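PDB 2DY3: alanine racemase from Corynebacterium glutamicum, which binds pyridoxal-5'-phosphate as a member of the alanine racemase family, whose chains join a TIM-barrel domain to a C-terminal domain. Local coordinates for residues B[33-47]-B[63-75]. Residues are numbered along the deposited sequence; the frame is centred on the assembly and turned at random.
Sequences VKANAYNHGVEKVAP and AEAMQLRDIGISQ. With PLP (pyridoxal-5'-phosphate), chain F.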
ATOM      1  N   VAL B  33     -10.663  10.337  10.081  1.00 14.61           N
ATOM      2  CA  VAL B  33     -10.730   9.132   9.268  1.00 12.29           C
ATOM      3  C   VAL B  33     -10.041   9.231   7.919  1.00 12.79           C
ATOM      4  O   VAL B  33     -10.472   8.614   6.945  1.00 11.75           O
ATOM      5  CB  VAL B  33     -12.195   8.683   9.058  1.00 10.62           C
ATOM      6  CG1 VAL B  33     -12.832   8.404  10.401  1.00  7.12           C
ATOM      7  CG2 VAL B  33     -12.980   9.752   8.300  1.00 10.01           C
ATOM      8  N   LYS B  34      -8.958  10.001   7.872  1.00 11.99           N
ATOM      9  CA  LYS B  34      -8.171  10.157   6.650  1.00 11.11           C
ATOM     10  C   LYS B  34      -7.535   8.798   6.293  1.00 11.64           C
ATOM     11  O   LYS B  34      -7.601   7.840   7.075  1.00 11.06           O
ATOM     12  CB  LYS B  34      -7.067  11.199   6.880  1.00 12.46           C
ATOM     13  CG  LYS B  34      -5.997  10.733   7.868  1.00 13.47           C
ATOM     14  CD  LYS B  34      -5.263  11.882   8.570  1.00 17.33           C
ATOM     15  CE  LYS B  34      -4.048  11.303   9.267  1.00 19.87           C
ATOM     16  NZ  LYS B  34      -3.279  12.086  10.282  1.00 22.20           N
ATOM     17  N   ALA B  35      -6.924   8.715   5.115  1.00 11.51           N
ATOM     18  CA  ALA B  35      -6.275   7.479   4.672  1.00 11.24           C
ATOM     19  C   ALA B  35      -7.241   6.294   4.675  1.00 12.45           C
ATOM     20  O   ALA B  35      -6.872   5.174   5.037  1.00 11.89           O
ATOM     21  CB  ALA B  35      -5.079   7.180   5.567  1.00 12.46           C
ATOM     22  N   ASN B  36      -8.479   6.548   4.268  1.00 14.36           N
ATOM     23  CA  ASN B  36      -9.506   5.514   4.227  1.00 14.02           C
ATOM     24  C   ASN B  36      -9.714   4.919   5.614  1.00 15.24           C
ATOM     25  O   ASN B  36      -9.698   3.701   5.794  1.00 15.89           O
ATOM     26  CB  ASN B  36      -9.121   4.418   3.228  1.00 15.31           C
ATOM     27  CG  ASN B  36     -10.255   3.448   2.960  1.00 18.65           C
ATOM     28  OD1 ASN B  36     -11.424   3.767   3.174  1.00 22.95           O
ATOM     29  ND2 ASN B  36      -9.918   2.261   2.474  1.00 21.99           N
ATOM     30  N   ALA B  37      -9.908   5.798   6.591  1.00 14.93           N
ATOM     31  CA  ALA B  37     -10.125   5.381   7.965  1.00 14.10           C
ATOM     32  C   ALA B  37      -8.937   4.559   8.449  1.00 14.13           C
ATOM     33  O   ALA B  37      -9.102   3.474   8.996  1.00 12.60           O
ATOM     34  CB  ALA B  37     -11.419   4.573   8.064  1.00 12.56           C
ATOM     35  N   TYR B  38      -7.737   5.097   8.243  1.00 15.49           N
ATOM     36  CA  TYR B  38      -6.508   4.427   8.643  1.00 16.42           C
ATOM     37  C   TYR B  38      -6.470   3.008   8.091  1.00 16.89           C
ATOM     38  O   TYR B  38      -6.117   2.063   8.798  1.00 14.80           O
ATOM     39  CB  TYR B  38      -6.386   4.405  10.171  1.00 15.48           C
ATOM     40  CG  TYR B  38      -6.012   5.744  10.771  1.00 16.67           C
ATOM     41  CD1 TYR B  38      -6.528   6.927  10.252  1.00 16.29           C
ATOM     42  CD2 TYR B  38      -5.150   5.828  11.855  1.00 16.88           C
ATOM     43  CE1 TYR B  38      -6.192   8.148  10.787  1.00 15.51           C
ATOM     44  CE2 TYR B  38      -4.812   7.054  12.405  1.00 17.06           C
ATOM     45  CZ  TYR B  38      -5.334   8.210  11.864  1.00 18.35           C
ATOM     46  OH  TYR B  38      -4.986   9.437  12.387  1.00 19.97           O
ATOM     47  N   ASN B  39      -6.864   2.876   6.828  1.00 17.30           N
ATOM     48  CA  ASN B  39      -6.873   1.593   6.125  1.00 16.51           C
ATOM     49  C   ASN B  39      -7.968   0.631   6.594  1.00 16.35           C
ATOM     50  O   ASN B  39      -7.984  -0.525   6.182  1.00 18.15           O
ATOM     51  CB  ASN B  39      -5.504   0.916   6.272  1.00 17.55           C
ATOM     52  CG  ASN B  39      -5.245  -0.138   5.203  1.00 17.29           C
ATOM     53  OD1 ASN B  39      -4.432  -1.043   5.395  1.00 13.21           O
ATOM     54  ND2 ASN B  39      -5.921  -0.013   4.071  1.00 13.42           N
ATOM     55  N   HIS B  40      -8.880   1.093   7.447  1.00 16.18           N
ATOM     56  CA  HIS B  40      -9.958   0.222   7.937  1.00 17.69           C
ATOM     57  C   HIS B  40     -11.219   0.226   7.063  1.00 17.78           C
ATOM     58  O   HIS B  40     -12.160  -0.527   7.325  1.00 19.60           O
ATOM     59  CB  HIS B  40     -10.354   0.598   9.373  1.00 14.83           C
ATOM     60  CG  HIS B  40      -9.337   0.229  10.407  1.00 13.04           C
ATOM     61  ND1 HIS B  40      -8.106   0.841  10.499  1.00 13.02           N
ATOM     62  CD2 HIS B  40      -9.377  -0.684  11.408  1.00 13.10           C
ATOM     63  CE1 HIS B  40      -7.431   0.322  11.509  1.00 14.14           C
ATOM     64  NE2 HIS B  40      -8.181  -0.605  12.077  1.00 12.60           N
ATOM     65  N   GLY B  41     -11.246   1.068   6.031  1.00 17.05           N
ATOM     66  CA  GLY B  41     -12.413   1.130   5.164  1.00 16.30           C
ATOM     67  C   GLY B  41     -13.396   2.194   5.622  1.00 17.00           C
ATOM     68  O   GLY B  41     -14.367   1.902   6.327  1.00 16.23           O
ATOM     69  N   VAL B  42     -13.150   3.435   5.207  1.00 15.59           N
ATOM     70  CA  VAL B  42     -13.986   4.565   5.599  1.00 15.69           C
ATOM     71  C   VAL B  42     -15.447   4.438   5.178  1.00 18.12           C
ATOM     72  O   VAL B  42     -16.341   4.980   5.836  1.00 17.26           O
ATOM     73  CB  VAL B  42     -13.409   5.892   5.034  1.00 15.80           C
ATOM     74  CG1 VAL B  42     -13.603   5.960   3.511  1.00 13.58           C
ATOM     75  CG2 VAL B  42     -14.057   7.071   5.724  1.00 15.88           C
ATOM     76  N   GLU B  43     -15.694   3.719   4.090  1.00 19.51           N
ATOM     77  CA  GLU B  43     -17.051   3.542   3.593  1.00 22.93           C
ATOM     78  C   GLU B  43     -17.935   2.840   4.618  1.00 23.34           C
ATOM     79  O   GLU B  43     -19.143   3.062   4.659  1.00 25.51           O
ATOM     80  CB  GLU B  43     -17.030   2.758   2.278  1.00 26.01           C
ATOM     81  CG  GLU B  43     -18.405   2.519   1.690  1.00 35.20           C
ATOM     82  CD  GLU B  43     -18.375   2.291   0.187  1.00 38.63           C
ATOM     83  OE1 GLU B  43     -19.436   1.934  -0.369  1.00 40.34           O
ATOM     84  OE2 GLU B  43     -17.305   2.477  -0.436  1.00 39.50           O
ATOM     85  N   LYS B  44     -17.324   1.999   5.446  1.00 21.48           N
ATOM     86  CA  LYS B  44     -18.045   1.277   6.485  1.00 20.71           C
ATOM     87  C   LYS B  44     -17.797   1.879   7.870  1.00 20.32           C
ATOM     88  O   LYS B  44     -18.707   1.958   8.689  1.00 20.93           O
ATOM     89  CB  LYS B  44     -17.621  -0.194   6.500  1.00 21.48           C
ATOM     90  CG  LYS B  44     -18.115  -0.994   5.311  1.00 25.87           C
ATOM     91  CD  LYS B  44     -19.635  -1.074   5.303  1.00 30.39           C
ATOM     92  CE  LYS B  44     -20.136  -1.823   4.081  1.00 33.19           C
ATOM     93  NZ  LYS B  44     -19.626  -1.196   2.826  1.00 38.01           N
ATOM     94  N   VAL B  45     -16.563   2.311   8.119  1.00 18.17           N
ATOM     95  CA  VAL B  45     -16.190   2.874   9.412  1.00 17.93           C
ATOM     96  C   VAL B  45     -16.857   4.194   9.786  1.00 19.18           C
ATOM     97  O   VAL B  45     -17.413   4.325  10.880  1.00 20.61           O
ATOM     98  CB  VAL B  45     -14.658   3.056   9.508  1.00 17.09           C
ATOM     99  CG1 VAL B  45     -14.296   3.806  10.781  1.00 15.73           C
ATOM    100  CG2 VAL B  45     -13.974   1.690   9.475  1.00 16.82           C
ATOM    101  N   ALA B  46     -16.789   5.174   8.891  1.00 18.03           N
ATOM    102  CA  ALA B  46     -17.373   6.488   9.147  1.00 17.19           C
ATOM    103  C   ALA B  46     -18.842   6.457   9.578  1.00 16.42           C
ATOM    104  O   ALA B  46     -19.240   7.165  10.498  1.00 15.92           O
ATOM    105  CB  ALA B  46     -17.211   7.380   7.914  1.00 17.86           C
ATOM    106  N   PRO B  47     -19.672   5.652   8.903  1.00 16.72           N
ATOM    107  CA  PRO B  47     -21.083   5.610   9.303  1.00 17.47           C
ATOM    108  C   PRO B  47     -21.266   5.056  10.715  1.00 19.00           C
ATOM    109  O   PRO B  47     -22.134   5.498  11.468  1.00 21.45           O
ATOM    110  CB  PRO B  47     -21.716   4.722   8.237  1.00 15.19           C
ATOM    111  CG  PRO B  47     -20.882   4.985   7.042  1.00 14.36           C
ATOM    112  CD  PRO B  47     -19.477   4.971   7.613  1.00 15.44           C
ATOM    113  N   ALA B  63     -10.574  15.086  -1.848  1.00 13.91           N
ATOM    114  CA  ALA B  63     -11.178  13.848  -2.305  1.00 14.46           C
ATOM    115  C   ALA B  63     -11.714  13.001  -1.153  1.00 14.53           C
ATOM    116  O   ALA B  63     -12.772  12.392  -1.281  1.00 14.10           O
ATOM    117  CB  ALA B  63     -10.171  13.049  -3.146  1.00 14.61           C
ATOM    118  N   GLU B  64     -10.995  12.957  -0.033  1.00 13.93           N
ATOM    119  CA  GLU B  64     -11.461  12.178   1.121  1.00 12.32           C
ATOM    120  C   GLU B  64     -12.690  12.839   1.725  1.00 12.04           C
ATOM    121  O   GLU B  64     -13.649  12.168   2.102  1.00 12.78           O
ATOM    122  CB  GLU B  64     -10.375  12.070   2.193  1.00 10.44           C
ATOM    123  CG  GLU B  64      -9.136  11.299   1.753  1.00 10.36           C
ATOM    124  CD  GLU B  64      -8.062  11.285   2.821  1.00 11.43           C
ATOM    125  OE1 GLU B  64      -7.866  12.331   3.467  1.00 11.28           O
ATOM    126  OE2 GLU B  64      -7.411  10.233   3.012  1.00 15.76           O
ATOM    127  N   ALA B  65     -12.658  14.161   1.824  1.00 13.51           N
ATOM    128  CA  ALA B  65     -13.793  14.888   2.377  1.00 15.12           C
ATOM    129  C   ALA B  65     -15.023  14.658   1.497  1.00 14.91           C
ATOM    130  O   ALA B  65     -16.117  14.407   2.001  1.00 17.12           O
ATOM    131  CB  ALA B  65     -13.475  16.374   2.466  1.00 13.37           C
ATOM    132  N   MET B  66     -14.839  14.730   0.184  1.00 16.25           N
ATOM    133  CA  MET B  66     -15.947  14.521  -0.744  1.00 18.30           C
ATOM    134  C   MET B  66     -16.473  13.087  -0.672  1.00 18.40           C
ATOM    135  O   MET B  66     -17.672  12.852  -0.848  1.00 16.49           O
ATOM    136  CB  MET B  66     -15.523  14.895  -2.177  1.00 20.90           C
ATOM    137  CG  MET B  66     -15.503  16.417  -2.416  1.00 25.27           C
ATOM    138  SD  MET B  66     -14.960  16.986  -4.057  1.00 34.64           S
ATOM    139  CE  MET B  66     -16.512  16.806  -5.010  1.00 32.65           C
ATOM    140  N   GLN B  67     -15.584  12.134  -0.390  1.00 17.50           N
ATOM    141  CA  GLN B  67     -15.983  10.729  -0.272  1.00 18.22           C
ATOM    142  C   GLN B  67     -16.886  10.559   0.958  1.00 18.63           C
ATOM    143  O   GLN B  67     -17.818   9.751   0.955  1.00 18.56           O
ATOM    144  CB  GLN B  67     -14.744   9.823  -0.155  1.00 17.24           C
ATOM    145  CG  GLN B  67     -15.066   8.338   0.073  1.00 16.89           C
ATOM    146  CD  GLN B  67     -13.825   7.456   0.150  1.00 16.90           C
ATOM    147  OE1 GLN B  67     -12.798   7.858   0.699  1.00 17.87           O
ATOM    148  NE2 GLN B  67     -13.921   6.242  -0.388  1.00 13.90           N
ATOM    149  N   LEU B  68     -16.611  11.328   2.010  1.00 18.83           N
ATOM    150  CA  LEU B  68     -17.427  11.257   3.217  1.00 18.92           C
ATOM    151  C   LEU B  68     -18.854  11.708   2.914  1.00 20.35           C
ATOM    152  O   LEU B  68     -19.821  11.091   3.362  1.00 19.15           O
ATOM    153  CB  LEU B  68     -16.826  12.125   4.327  1.00 16.20           C
ATOM    154  CG  LEU B  68     -15.536  11.561   4.927  1.00 15.53           C
ATOM    155  CD1 LEU B  68     -15.051  12.452   6.058  1.00 16.46           C
ATOM    156  CD2 LEU B  68     -15.801  10.150   5.432  1.00 15.87           C
ATOM    157  N   ARG B  69     -18.983  12.793   2.158  1.00 20.67           N
ATOM    158  CA  ARG B  69     -20.302  13.294   1.805  1.00 21.18           C
ATOM    159  C   ARG B  69     -20.994  12.257   0.933  1.00 21.45           C
ATOM    160  O   ARG B  69     -22.198  12.056   1.053  1.00 20.22           O
ATOM    161  CB  ARG B  69     -20.196  14.634   1.066  1.00 18.37           C
ATOM    162  CG  ARG B  69     -19.866  15.822   1.971  1.00 20.93           C
ATOM    163  CD  ARG B  69     -21.041  16.235   2.867  1.00 18.62           C
ATOM    164  NE  ARG B  69     -20.680  17.365   3.726  1.00 20.49           N
ATOM    165  CZ  ARG B  69     -20.590  17.313   5.054  1.00 18.67           C
ATOM    166  NH1 ARG B  69     -20.843  16.185   5.703  1.00 16.36           N
ATOM    167  NH2 ARG B  69     -20.217  18.389   5.734  1.00 19.39           N
ATOM    168  N   ASP B  70     -20.219  11.596   0.071  1.00 23.56           N
ATOM    169  CA  ASP B  70     -20.744  10.561  -0.821  1.00 24.27           C
ATOM    170  C   ASP B  70     -21.423   9.410  -0.073  1.00 26.11           C
ATOM    171  O   ASP B  70     -22.497   8.958  -0.471  1.00 26.28           O
ATOM    172  CB  ASP B  70     -19.627   9.974  -1.697  1.00 25.09           C
ATOM    173  CG  ASP B  70     -19.355  10.799  -2.950  1.00 25.62           C
ATOM    174  OD1 ASP B  70     -20.120  11.745  -3.231  1.00 26.76           O
ATOM    175  OD2 ASP B  70     -18.375  10.489  -3.661  1.00 21.79           O
ATOM    176  N   ILE B  71     -20.800   8.922   0.996  1.00 26.20           N
ATOM    177  CA  ILE B  71     -21.394   7.818   1.740  1.00 27.40           C
ATOM    178  C   ILE B  71     -22.560   8.264   2.619  1.00 26.58           C
ATOM    179  O   ILE B  71     -23.225   7.436   3.245  1.00 26.39           O
ATOM    180  CB  ILE B  71     -20.354   7.082   2.611  1.00 29.10           C
ATOM    181  CG1 ILE B  71     -19.794   8.016   3.676  1.00 29.34           C
ATOM    182  CG2 ILE B  71     -19.232   6.545   1.736  1.00 30.54           C
ATOM    183  CD1 ILE B  71     -18.735   7.361   4.532  1.00 31.90           C
ATOM    184  N   GLY B  72     -22.802   9.569   2.673  1.00 24.33           N
ATOM    185  CA  GLY B  72     -23.921  10.062   3.452  1.00 25.17           C
ATOM    186  C   GLY B  72     -23.612  10.736   4.769  1.00 24.94           C
ATOM    187  O   GLY B  72     -24.529  11.067   5.520  1.00 25.38           O
ATOM    188  N   ILE B  73     -22.332  10.929   5.068  1.00 23.04           N
ATOM    189  CA  ILE B  73     -21.958  11.596   6.305  1.00 20.70           C
ATOM    190  C   ILE B  73     -22.513  13.012   6.215  1.00 22.01           C
ATOM    191  O   ILE B  73     -22.211  13.745   5.268  1.00 23.03           O
ATOM    192  CB  ILE B  73     -20.425  11.668   6.467  1.00 22.15           C
ATOM    193  CG1 ILE B  73     -19.844  10.251   6.588  1.00 18.03           C
ATOM    194  CG2 ILE B  73     -20.071  12.517   7.682  1.00 20.63           C
ATOM    195  CD1 ILE B  73     -20.350   9.487   7.792  1.00 17.15           C
ATOM    196  N   SER B  74     -23.335  13.390   7.187  1.00 20.72           N
ATOM    197  CA  SER B  74     -23.933  14.719   7.205  1.00 22.29           C
ATOM    198  C   SER B  74     -23.313  15.601   8.286  1.00 21.04           C
ATOM    199  O   SER B  74     -23.654  16.770   8.412  1.00 20.27           O
ATOM    200  CB  SER B  74     -25.449  14.614   7.421  1.00 23.85           C
ATOM    201  OG  SER B  74     -25.746  13.934   8.631  1.00 26.37           O
ATOM    202  N   GLN B  75     -22.402  15.040   9.068  1.00 21.14           N
ATOM    203  CA  GLN B  75     -21.741  15.821  10.108  1.00 23.08           C
ATOM    204  C   GLN B  75     -20.739  16.809   9.505  1.00 22.25           C
ATOM    205  O   GLN B  75     -20.379  16.722   8.328  1.00 21.89           O
ATOM    206  CB  GLN B  75     -20.981  14.907  11.083  1.00 24.96           C
ATOM    207  CG  GLN B  75     -21.825  14.108  12.071  1.00 26.08           C
ATOM    208  CD  GLN B  75     -22.720  13.086  11.398  1.00 28.52           C
ATOM    209  OE1 GLN B  75     -22.359  12.501  10.377  1.00 28.30           O
ATOM    210  NE2 GLN B  75     -23.890  12.852  11.980  1.00 29.45           N
TER
HETATM  211  N1  PLP F 401      -5.216  15.972  13.272  1.00 28.09           N
HETATM  212  C2  PLP F 401      -4.466  16.103  12.099  1.00 28.04           C
HETATM  213  C2A PLP F 401      -4.252  17.485  11.504  1.00 28.10           C
HETATM  214  C3  PLP F 401      -3.920  14.942  11.503  1.00 28.17           C
HETATM  215  O3  PLP F 401      -3.171  15.049  10.350  1.00 30.92           O
HETATM  216  C4  PLP F 401      -4.150  13.664  12.102  1.00 26.28           C
HETATM  217  C4A PLP F 401      -3.548  12.361  11.516  1.00 27.00           C
HETATM  218  C5  PLP F 401      -4.917  13.589  13.317  1.00 26.57           C
HETATM  219  C6  PLP F 401      -5.439  14.744  13.875  1.00 27.20           C
HETATM  220  C5A PLP F 401      -5.183  12.296  14.028  1.00 25.76           C
HETATM  221  O4P PLP F 401      -4.110  11.967  14.901  1.00 24.04           O
HETATM  222  P   PLP F 401      -4.016  10.649  15.843  1.00 22.25           P
HETATM  223  O1P PLP F 401      -4.201   9.465  15.012  1.00 19.09           O
HETATM  224  O2P PLP F 401      -2.661  10.768  16.383  1.00 22.17           O
HETATM  225  O3P PLP F 401      -5.109  10.848  16.820  1.00 20.59           O
HETATM  226  O   HOH W   1     -10.155   8.712   4.161  1.00 14.27           O
HETATM  227  O   HOH W   2     -16.540   4.926  -1.156  1.00 27.69           O
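The carboxylate of Glu64 is met by the backbone N of Ala35 from above its plane, 36° out of it; the short bond, Ala35 N to Glu64 OE2 at 2.6 Å, is moderately bent. A second flat group, the Gln67 amide, takes Val42 CG1 broadside, since that methyl is 3.5 Å from OE1 of Gln67 and only slightly farther from its CD and NE2. Both glutamate oxygens are gripped: OE2 also pairs with Arg355 of the second subunit, while OE1 accepts from the N atoms of Ala60 and Thr61, just before its helix. These partners should restrict rotation of the carboxylate and probably stabilise its charge.

Farther along helix 63-70 the contact turns apolar. Leu68 CD2 lies 3.6 Å from Val42 CG2, the branch set anti to the backbone N, and also reaches Ala46 CB. Ile71 CD1 comes within 3.7 Å of Ala46 CB, and the same methyl meets Val42 O and Pro47. Ile73 CD1 is a third neighbour of Ala46, 3.8 Å from its CB. At the more open margin a water joins Glu43 OE2 to Gln67 NE2, while Gly72 closes the helix in a Schellman motif.

Residues 35-38 have positive phi and psi, evidence for a left-handed helical turn, which Ala35 N enters held by Glu64. Just before it, Lys34 is bonded covalently through NZ to PLP C4A (1.3 Å), and from within it Tyr38 OH donates to PLP O1P (2.7 Å). With helices 42-47 and 63-70 crossing at -67° beside strands 28-32 and 56-59, this is the neighbouring-helix packing of a TIM-type barrel next to its internal-aldimine site.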